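Local coordinates for protein phosphoacetylglucosamine mutase (Aspergillus lentulus, PDB 5O9X) that interconverts N-acetylglucosamine 6-phosphate and N-acetylglucosamine 1-phosphate in the pathway to UDP-N-acetylglucosamine, at residues Asp82-Met87 and Lys174-Thr179; Glu193-Ala198 and Arg226-Tyr231; Asn392-Ile397 and Ala416-Ile421. The protein carries 1 engineered substitution. All blocks are in the same frame, centred on the assembly; numbering follows the deposited sequence.

Interaction 1: Asp82-Met87 and Lys174-Thr179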
loop_
_atom_site.group_PDB
_atom_site.type_symbol
_atom_site.label_atom_id
_atom_site.label_comp_id
_atom_site.label_asym_id
_atom_site.label_seq_id
_atom_site.Cartn_x
_atom_site.Cartn_y
_atom_site.Cartn_z
ATOM N N ASP A 82 4.338 7.376 10.895
ATOM C CA ASP A 82 5.155 8.519 11.387
ATOM C C ASP A 82 4.400 9.830 11.076
ATOM O O ASP A 82 3.391 9.834 10.308
ATOM C CB ASP A 82 6.547 8.494 10.749
ATOM C CG ASP A 82 7.643 7.922 11.665
ATOM O OD1 ASP A 82 7.457 7.794 12.865
ATOM O OD2 ASP A 82 8.763 7.611 11.180
ATOM N N PRO A 83 4.917 10.972 11.586
ATOM C CA PRO A 83 4.047 12.142 11.631
ATOM C C PRO A 83 3.519 12.672 10.311
ATOM O O PRO A 83 2.470 13.301 10.338
ATOM C CB PRO A 83 4.965 13.219 12.294
ATOM C CG PRO A 83 5.732 12.347 13.291
ATOM C CD PRO A 83 6.174 11.232 12.355
ATOM N N MET A 84 4.233 12.464 9.197
ATOM C CA MET A 84 3.792 13.059 7.922
ATOM C C MET A 84 3.061 12.023 7.059
ATOM O O MET A 84 2.803 12.236 5.875
ATOM C CB MET A 84 4.966 13.796 7.190
ATOM C CG MET A 84 5.399 15.101 7.926
ATOM S SD MET A 84 3.992 16.275 8.100
ATOM C CE MET A 84 3.817 16.860 6.406
ATOM N N GLY A 85 2.741 10.891 7.673
ATOM C CA GLY A 85 1.956 9.868 6.962
ATOM C C GLY A 85 2.814 8.765 6.394
ATOM O O GLY A 85 2.279 7.811 5.862
ATOM N N GLU A 86 4.140 8.875 6.491
ATOM C CA GLU A 86 4.990 7.834 5.972
ATOM C C GLU A 86 5.061 6.628 6.941
ATOM O O GLU A 86 4.730 6.732 8.114
ATOM C CB GLU A 86 6.377 8.374 5.553
ATOM C CG GLU A 86 7.368 8.680 6.688
ATOM C CD GLU A 86 7.218 10.090 7.317
ATOM O OE1 GLU A 86 6.210 10.766 7.056
ATOM O OE2 GLU A 86 8.125 10.526 8.095
ATOM N N MET A 87 5.524 5.490 6.422
ATOM C CA MET A 87 5.824 4.339 7.235
ATOM C C MET A 87 6.892 4.660 8.246
ATOM O O MET A 87 7.875 5.368 7.949
ATOM C CB MET A 87 6.330 3.179 6.390
ATOM C CG MET A 87 5.324 2.676 5.344
ATOM S SD MET A 87 3.866 2.052 6.164
ATOM C CE MET A 87 4.576 0.425 6.535
ATOM N N LYS A 174 -3.415 15.987 11.734
ATOM C CA LYS A 174 -3.273 16.479 13.108
ATOM C C LYS A 174 -1.847 17.122 13.306
ATOM O O LYS A 174 -1.644 18.003 14.157
ATOM C CB LYS A 174 -3.484 15.362 14.126
ATOM C CG LYS A 174 -4.848 14.714 14.134
ATOM C CD LYS A 174 -4.939 13.738 15.273
ATOM C CE LYS A 174 -5.189 14.478 16.586
ATOM N NZ LYS A 174 -6.471 15.214 16.624
ATOM N N ASN A 175 -0.859 16.658 12.552
ATOM C CA ASN A 175 0.487 17.205 12.735
ATOM C C ASN A 175 0.733 18.486 11.922
ATOM O O ASN A 175 1.795 19.083 12.040
ATOM C CB ASN A 175 1.550 16.160 12.438
ATOM C CG ASN A 175 1.619 15.087 13.520
ATOM O OD1 ASN A 175 1.692 13.895 13.201
ATOM N ND2 ASN A 175 1.571 15.483 14.767
ATOM N N THR A 176 -0.217 18.859 11.066
ATOM C CA THR A 176 -0.038 20.014 10.212
ATOM C C THR A 176 -1.119 21.066 10.439
ATOM O O THR A 176 -1.072 22.132 9.796
ATOM C CB THR A 176 0.008 19.659 8.710
ATOM O OG1 THR A 176 -1.267 19.113 8.322
ATOM C CG2 THR A 176 1.201 18.728 8.364
ATOM N N LEU A 177 -2.079 20.776 11.325
ATOM C CA LEU A 177 -3.252 21.613 11.462
ATOM C C LEU A 177 -2.726 23.004 11.922
ATOM O O LEU A 177 -1.787 23.060 12.728
ATOM C CB LEU A 177 -4.256 20.989 12.451
ATOM C CG LEU A 177 -5.634 21.634 12.593
ATOM C CD1 LEU A 177 -6.506 21.574 11.329
ATOM C CD2 LEU A 177 -6.371 21.065 13.806
ATOM N N GLY A 178 -3.239 24.074 11.297
ATOM C CA GLY A 178 -2.948 25.460 11.689
ATOM C C GLY A 178 -1.591 25.978 11.253
ATOM O O GLY A 178 -1.125 26.969 11.793
ATOM N N THR A 179 -0.965 25.306 10.285
ATOM C CA THR A 179 0.344 25.664 9.757
ATOM C C THR A 179 0.187 25.973 8.251
ATOM O O THR A 179 -0.871 25.734 7.668
ATOM C CB THR A 179 1.457 24.560 10.020
ATOM O OG1 THR A 179 1.471 23.563 8.990
ATOM C CG2 THR A 179 1.356 23.866 11.424
#

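Interaction 2: Glu193-Ala198 and Arg226-Tyr231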
loop_
_atom_site.group_PDB
_atom_site.type_symbol
_atom_site.label_atom_id
_atom_site.label_comp_id
_atom_site.label_asym_id
_atom_site.label_seq_id
_atom_site.Cartn_x
_atom_site.Cartn_y
_atom_site.Cartn_z
ATOM N N GLU A 193 -14.272 15.261 2.194
ATOM C CA GLU A 193 -14.367 16.641 1.667
ATOM C C GLU A 193 -13.153 16.969 0.782
ATOM O O GLU A 193 -13.276 17.575 -0.318
ATOM C CB GLU A 193 -14.446 17.611 2.863
ATOM C CG GLU A 193 -15.823 17.538 3.467
ATOM C CD GLU A 193 -15.999 18.428 4.700
ATOM O OE1 GLU A 193 -14.977 18.853 5.288
ATOM O OE2 GLU A 193 -17.179 18.704 5.048
ATOM N N LYS A 194 -11.973 16.587 1.258
ATOM C CA LYS A 194 -10.736 16.862 0.491
ATOM C C LYS A 194 -10.698 16.096 -0.817
ATOM O O LYS A 194 -10.392 16.683 -1.885
ATOM C CB LYS A 194 -9.499 16.511 1.311
ATOM C CG LYS A 194 -8.175 17.018 0.691
ATOM C CD LYS A 194 -7.028 16.368 1.488
ATOM C CE LYS A 194 -5.641 16.711 0.928
ATOM N NZ LYS A 194 -5.385 18.148 1.104
ATOM N N LEU A 195 -10.964 14.785 -0.748
ATOM C CA LEU A 195 -11.025 13.978 -1.982
ATOM C C LEU A 195 -12.074 14.530 -2.933
ATOM O O LEU A 195 -11.789 14.771 -4.165
ATOM C CB LEU A 195 -11.271 12.494 -1.671
ATOM C CG LEU A 195 -10.033 11.623 -1.471
ATOM C CD1 LEU A 195 -9.408 11.987 -0.155
ATOM C CD2 LEU A 195 -10.561 10.168 -1.397
ATOM N N ALA A 196 -13.266 14.838 -2.388
ATOM C CA ALA A 196 -14.344 15.324 -3.290
ATOM C C ALA A 196 -13.994 16.644 -3.967
ATOM O O ALA A 196 -14.185 16.808 -5.209
ATOM C CB ALA A 196 -15.645 15.432 -2.539
ATOM N N ALA A 197 -13.437 17.579 -3.180
ATOM C CA ALA A 197 -13.101 18.894 -3.732
ATOM C C ALA A 197 -11.996 18.807 -4.822
ATOM O O ALA A 197 -12.069 19.495 -5.863
ATOM C CB ALA A 197 -12.748 19.904 -2.616
ATOM N N ALA A 198 -10.982 17.974 -4.554
ATOM C CA ALA A 198 -9.861 17.770 -5.502
ATOM C C ALA A 198 -10.371 17.102 -6.793
ATOM O O ALA A 198 -10.062 17.567 -7.918
ATOM C CB ALA A 198 -8.753 16.979 -4.853
ATOM N N ARG A 226 -18.963 4.071 -0.137
ATOM C CA ARG A 226 -20.382 4.505 -0.199
ATOM C C ARG A 226 -20.541 5.874 0.455
ATOM O O ARG A 226 -21.291 6.689 -0.051
ATOM C CB ARG A 226 -21.273 3.473 0.531
ATOM C CG ARG A 226 -22.782 3.868 0.692
ATOM C CD ARG A 226 -23.538 2.861 1.636
ATOM N NE ARG A 226 -23.331 1.732 0.889
ATOM C CZ ARG A 226 -22.713 0.600 1.159
ATOM N NH1 ARG A 226 -22.384 0.101 2.354
ATOM N NH2 ARG A 226 -22.571 -0.091 0.069
ATOM N N GLU A 227 -19.872 6.099 1.592
ATOM C CA GLU A 227 -19.910 7.396 2.265
ATOM C C GLU A 227 -19.276 8.534 1.423
ATOM O O GLU A 227 -19.865 9.609 1.302
ATOM C CB GLU A 227 -19.227 7.323 3.647
ATOM C CG GLU A 227 -19.483 8.483 4.638
ATOM C CD GLU A 227 -20.952 8.792 4.977
ATOM O OE1 GLU A 227 -21.862 7.922 4.790
ATOM O OE2 GLU A 227 -21.216 9.958 5.411
ATOM N N LEU A 228 -18.077 8.278 0.873
ATOM C CA LEU A 228 -17.391 9.208 0.004
ATOM C C LEU A 228 -18.322 9.626 -1.147
ATOM O O LEU A 228 -18.332 10.795 -1.500
ATOM C CB LEU A 228 -16.076 8.575 -0.577
ATOM C CG LEU A 228 -15.502 9.443 -1.749
ATOM C CD1 LEU A 228 -15.025 10.798 -1.222
ATOM C CD2 LEU A 228 -14.324 8.577 -2.301
ATOM N N ILE A 229 -19.121 8.693 -1.698
ATOM C CA ILE A 229 -19.943 9.004 -2.884
ATOM C C ILE A 229 -20.984 10.125 -2.583
ATOM O O ILE A 229 -21.247 10.983 -3.430
ATOM C CB ILE A 229 -20.601 7.750 -3.329
ATOM C CG1 ILE A 229 -19.513 6.954 -4.052
ATOM C CG2 ILE A 229 -21.782 7.970 -4.334
ATOM C CD1 ILE A 229 -19.918 5.520 -4.342
ATOM N N LYS A 230 -21.470 10.173 -1.354
ATOM C CA LYS A 230 -22.350 11.311 -0.941
ATOM C C LYS A 230 -21.696 12.651 -1.049
ATOM O O LYS A 230 -22.395 13.631 -1.267
ATOM C CB LYS A 230 -22.747 11.142 0.488
ATOM C CG LYS A 230 -23.508 9.848 0.744
ATOM C CD LYS A 230 -23.819 9.877 2.234
ATOM C CE LYS A 230 -24.417 8.555 2.696
ATOM N NZ LYS A 230 -24.499 8.660 4.201
ATOM N N TYR A 231 -20.368 12.734 -0.850
ATOM C CA TYR A 231 -19.637 13.995 -1.019
ATOM C C TYR A 231 -19.275 14.361 -2.445
ATOM O O TYR A 231 -18.940 15.494 -2.686
ATOM C CB TYR A 231 -18.365 13.996 -0.167
ATOM C CG TYR A 231 -18.648 13.982 1.337
ATOM C CD1 TYR A 231 -18.522 15.155 2.113
ATOM C CD2 TYR A 231 -19.026 12.787 1.999
ATOM C CE1 TYR A 231 -18.786 15.121 3.512
ATOM C CE2 TYR A 231 -19.220 12.767 3.357
ATOM C CZ TYR A 231 -19.134 13.940 4.107
ATOM O OH TYR A 231 -19.335 13.928 5.497
#

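Interaction 3: Asn392-Ile397 and Ala416-Ile421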
loop_
_atom_site.group_PDB
_atom_site.type_symbol
_atom_site.label_atom_id
_atom_site.label_comp_id
_atom_site.label_asym_id
_atom_site.label_seq_id
_atom_site.Cartn_x
_atom_site.Cartn_y
_atom_site.Cartn_z
ATOM N N ASN A 392 10.305 21.306 -5.148
ATOM C CA ASN A 392 10.541 22.055 -6.352
ATOM C C ASN A 392 9.452 21.858 -7.388
ATOM O O ASN A 392 9.073 22.803 -8.070
ATOM C CB ASN A 392 11.919 21.732 -6.906
ATOM C CG ASN A 392 13.037 22.399 -6.077
ATOM O OD1 ASN A 392 12.774 23.258 -5.211
ATOM N ND2 ASN A 392 14.279 22.014 -6.338
ATOM N N ALA A 393 8.923 20.638 -7.500
ATOM C CA ALA A 393 7.846 20.369 -8.477
ATOM C C ALA A 393 6.579 21.101 -8.059
ATOM O O ALA A 393 5.849 21.761 -8.912
ATOM C CB ALA A 393 7.637 18.824 -8.616
ATOM N N LEU A 394 6.293 21.058 -6.763
ATOM C CA LEU A 394 5.057 21.691 -6.291
ATOM C C LEU A 394 5.104 23.199 -6.491
ATOM O O LEU A 394 4.070 23.809 -6.819
ATOM C CB LEU A 394 4.754 21.366 -4.842
ATOM C CG LEU A 394 4.361 19.928 -4.550
ATOM C CD1 LEU A 394 4.299 19.709 -3.026
ATOM C CD2 LEU A 394 3.008 19.601 -5.233
ATOM N N LYS A 395 6.299 23.769 -6.267
ATOM C CA LYS A 395 6.542 25.221 -6.432
ATOM C C LYS A 395 6.354 25.603 -7.906
ATOM O O LYS A 395 5.616 26.511 -8.176
ATOM C CB LYS A 395 7.943 25.648 -5.904
ATOM C CG LYS A 395 7.942 26.255 -4.503
ATOM C CD LYS A 395 9.301 26.893 -4.100
ATOM C CE LYS A 395 9.793 27.991 -5.067
ATOM N NZ LYS A 395 10.934 28.834 -4.581
ATOM N N THR A 396 6.969 24.860 -8.831
ATOM C CA THR A 396 6.740 24.994 -10.266
ATOM C C THR A 396 5.260 24.893 -10.628
ATOM O O THR A 396 4.771 25.744 -11.362
ATOM C CB THR A 396 7.518 23.951 -11.054
ATOM O OG1 THR A 396 8.893 24.015 -10.686
ATOM C CG2 THR A 396 7.380 24.194 -12.582
ATOM N N ILE A 397 4.551 23.863 -10.123
ATOM C CA ILE A 397 3.119 23.663 -10.433
ATOM C C ILE A 397 2.265 24.825 -9.896
ATOM O O ILE A 397 1.310 25.245 -10.543
ATOM C CB ILE A 397 2.639 22.286 -9.903
ATOM C CG1 ILE A 397 3.366 21.183 -10.722
ATOM C CG2 ILE A 397 1.125 22.136 -10.021
ATOM C CD1 ILE A 397 3.245 19.789 -10.133
ATOM N N ALA A 416 -4.682 20.490 -9.365
ATOM C CA ALA A 416 -5.743 19.719 -8.747
ATOM C C ALA A 416 -5.252 18.229 -8.434
ATOM O O ALA A 416 -5.576 17.640 -7.371
ATOM C CB ALA A 416 -6.973 19.707 -9.660
ATOM N N LEU A 417 -4.507 17.660 -9.380
ATOM C CA LEU A 417 -3.974 16.292 -9.249
ATOM C C LEU A 417 -3.088 16.197 -7.985
ATOM O O LEU A 417 -3.140 15.220 -7.248
ATOM C CB LEU A 417 -3.242 15.981 -10.572
ATOM C CG LEU A 417 -2.647 14.627 -10.901
ATOM C CD1 LEU A 417 -2.852 14.353 -12.399
ATOM C CD2 LEU A 417 -1.177 14.835 -10.595
ATOM N N THR A 418 -2.298 17.231 -7.700
ATOM C CA THR A 418 -1.454 17.204 -6.553
ATOM C C THR A 418 -2.308 17.274 -5.291
ATOM O O THR A 418 -1.853 16.821 -4.249
ATOM C CB THR A 418 -0.388 18.368 -6.493
ATOM O OG1 THR A 418 -1.053 19.635 -6.369
ATOM C CG2 THR A 418 0.576 18.386 -7.733
ATOM N N ASP A 419 -3.519 17.844 -5.343
ATOM C CA ASP A 419 -4.377 17.747 -4.121
ATOM C C ASP A 419 -5.197 16.464 -4.031
ATOM O O ASP A 419 -5.692 16.085 -2.957
ATOM C CB ASP A 419 -5.350 18.924 -4.035
ATOM C CG ASP A 419 -4.642 20.192 -3.677
ATOM O OD1 ASP A 419 -3.726 20.173 -2.805
ATOM O OD2 ASP A 419 -4.955 21.167 -4.338
ATOM N N LEU A 420 -5.401 15.832 -5.178
ATOM C CA LEU A 420 -6.178 14.592 -5.225
ATOM C C LEU A 420 -5.266 13.421 -4.733
ATOM O O LEU A 420 -5.736 12.550 -3.990
ATOM C CB LEU A 420 -6.710 14.320 -6.626
ATOM C CG LEU A 420 -7.516 13.009 -6.863
ATOM C CD1 LEU A 420 -8.911 13.093 -6.203
ATOM C CD2 LEU A 420 -7.754 12.647 -8.331
ATOM N N ILE A 421 -3.988 13.451 -5.133
ATOM C CA ILE A 421 -3.135 12.267 -4.978
ATOM C C ILE A 421 -2.604 12.187 -3.588
ATOM O O ILE A 421 -1.904 13.104 -3.151
ATOM C CB ILE A 421 -2.142 12.035 -6.167
ATOM C CG1 ILE A 421 -2.972 11.521 -7.300
ATOM C CG2 ILE A 421 -1.148 10.921 -5.898
ATOM C CD1 ILE A 421 -3.981 10.457 -6.802
#

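Interaction 1: Asp82-Met87 and Lys174-Thr179
P83 lays its CB over one face of the N175 amide, 4.0 Å from N175 CG, while the carbonyl of P83 comes up to the stem of the same side chain, P83 O lying 3.7 Å from N175 CB. Beside this pair, the N175 side chain also touches Q60 and W61, and P83 rests on L57, Q60 and I62.

A second, apolar patch follows one residue along. M84, bent at both chi2 and chi3, curls its thioether toward T176, whose methyl CG2 lies 3.7 Å from M84 SD and 3.8 Å from M84 CE. The same rotation (chi1 64°) that puts the methyl beside M84 points OG1 the other way, to R172 O and Y183 N. T176 O is gripped by both OG1 and N of T179, closing a type II turn.

On the loop side, G85 N binds D82 O and D82 N binds E86 O, each at 2.9 Å, with G85 at positive phi. This is a type I turn with a G1 beta bulge, and it presents P83 and M84 to the end of helix 164-176 in the alpha/beta/alpha domain I of the phosphohexomutase fold.

Interaction 2: Glu193-Ala198 and Arg226-Tyr231
L228 is the first residue along 226-231 to reach the helix opposite. With its CG anti to the backbone N (chi1 167°), it sends both methyls toward L195: CD1 comes within 4.1 Å of L195 CB, and CD2 within 4.2 Å of L195 CD2. The two leucines cross at about a right angle, and I429 of helix 428-442 packs on both.

K230 faces away from this interface and turns back along its own helix to E227 in a salt bridge, K230 NZ to E227 OE1 at 2.8 Å, from the syn side but tilted somewhat out of the carboxylate plane.

Y231 then closes the contact at three levels. Its carbonyl O lies 3.3 Å from A196 CB, and its own CB is 3.9 Å from the same methyl; the small alanine lets the backbones come near here. Further out, the aliphatic stem of E193 slants past the phenol, CG 3.8 Å from Y231 CE1, with carboxylate and ring planes 76° apart; the acid itself turns to Q189 through OE2. E227 O sits in plane at the ring's edge, and Y192 meets the ring from helix 188-202.

The axes of 193-198 and 226-231 approach to 9.1 Å and cross at -50°, consistent with ridges-into-grooves packing. This packing sets helix 188-202 against the helix of the beta-alpha-beta unit 212-215, 221-231, 240-243 in domain II.

Interaction 3: Asn392-Ile397 and Ala416-Ile421
A chi1 of 65° sets T418 OG1 between the backbone N and the carbonyl carbon and so puts CG2 anti to the carbonyl carbon, directed at I397 and L394 of helix 391-399. I397 answers with CG1 anti to its carbonyl carbon and an extended chi2 of 167°, carrying CD1 out to the end of its reach. In L394, one turn earlier, it is the CD2 branch that does the touching.

The outcome is a small apolar junction. L394 CD2 lies 3.7 Å from T418 CG2 and 3.8 Å from T418 CB, the two side chains sliding past each other in opposite directions. I397 meets the same threonine tip to tip, its CD1 3.9 Å from T418 CG2. One methyl thus sits against two branched residues spaced i and i+3 on the neighbouring helix.

In the fold, helix 391-399 comes directly after strand 385-389, an outermost strand of the domain III sheet, and helix 405-420 is the next helix in the chain. F389 of that strand touches L394, I397 and L417, so the sheet's edge backs the meeting of the two helices.

Polar groups flank it. Q415 accepts a bond from T418 OG1 on its carbonyl and donates through NE2 to I397 O, which ties the turn that carries the threonine to the opposite backbone. Within helix 391-399, N392 O takes T396 N at 3.0 Å and T396 OG1 at 2.9 Å, from opposite faces of the carbonyl plane. In helix 405-420, D419 forms a salt bridge with R201 of helix 188-202.

Overall arrangement
From the N terminus, interaction 1 comes first, bringing helix 164-176 back to the turn that follows strand 75-81 and closing a loop of 86 residues within domain I. Helix 188-202 follows next in the chain, and interaction 2 joins it to helix 221-231 over 27 intervening residues in domain II. Interaction 3 closes the shortest span, 18 residues, in domain III. The three stand in series, none nested and none crossing. Interaction 1 touches neither of the others, its nearest atoms being about 8 Å from interaction 2 and about 10 Å from interaction 3. Interactions 2 and 3 do meet, A198 packing on D419 and L420, which links domain II to domain III.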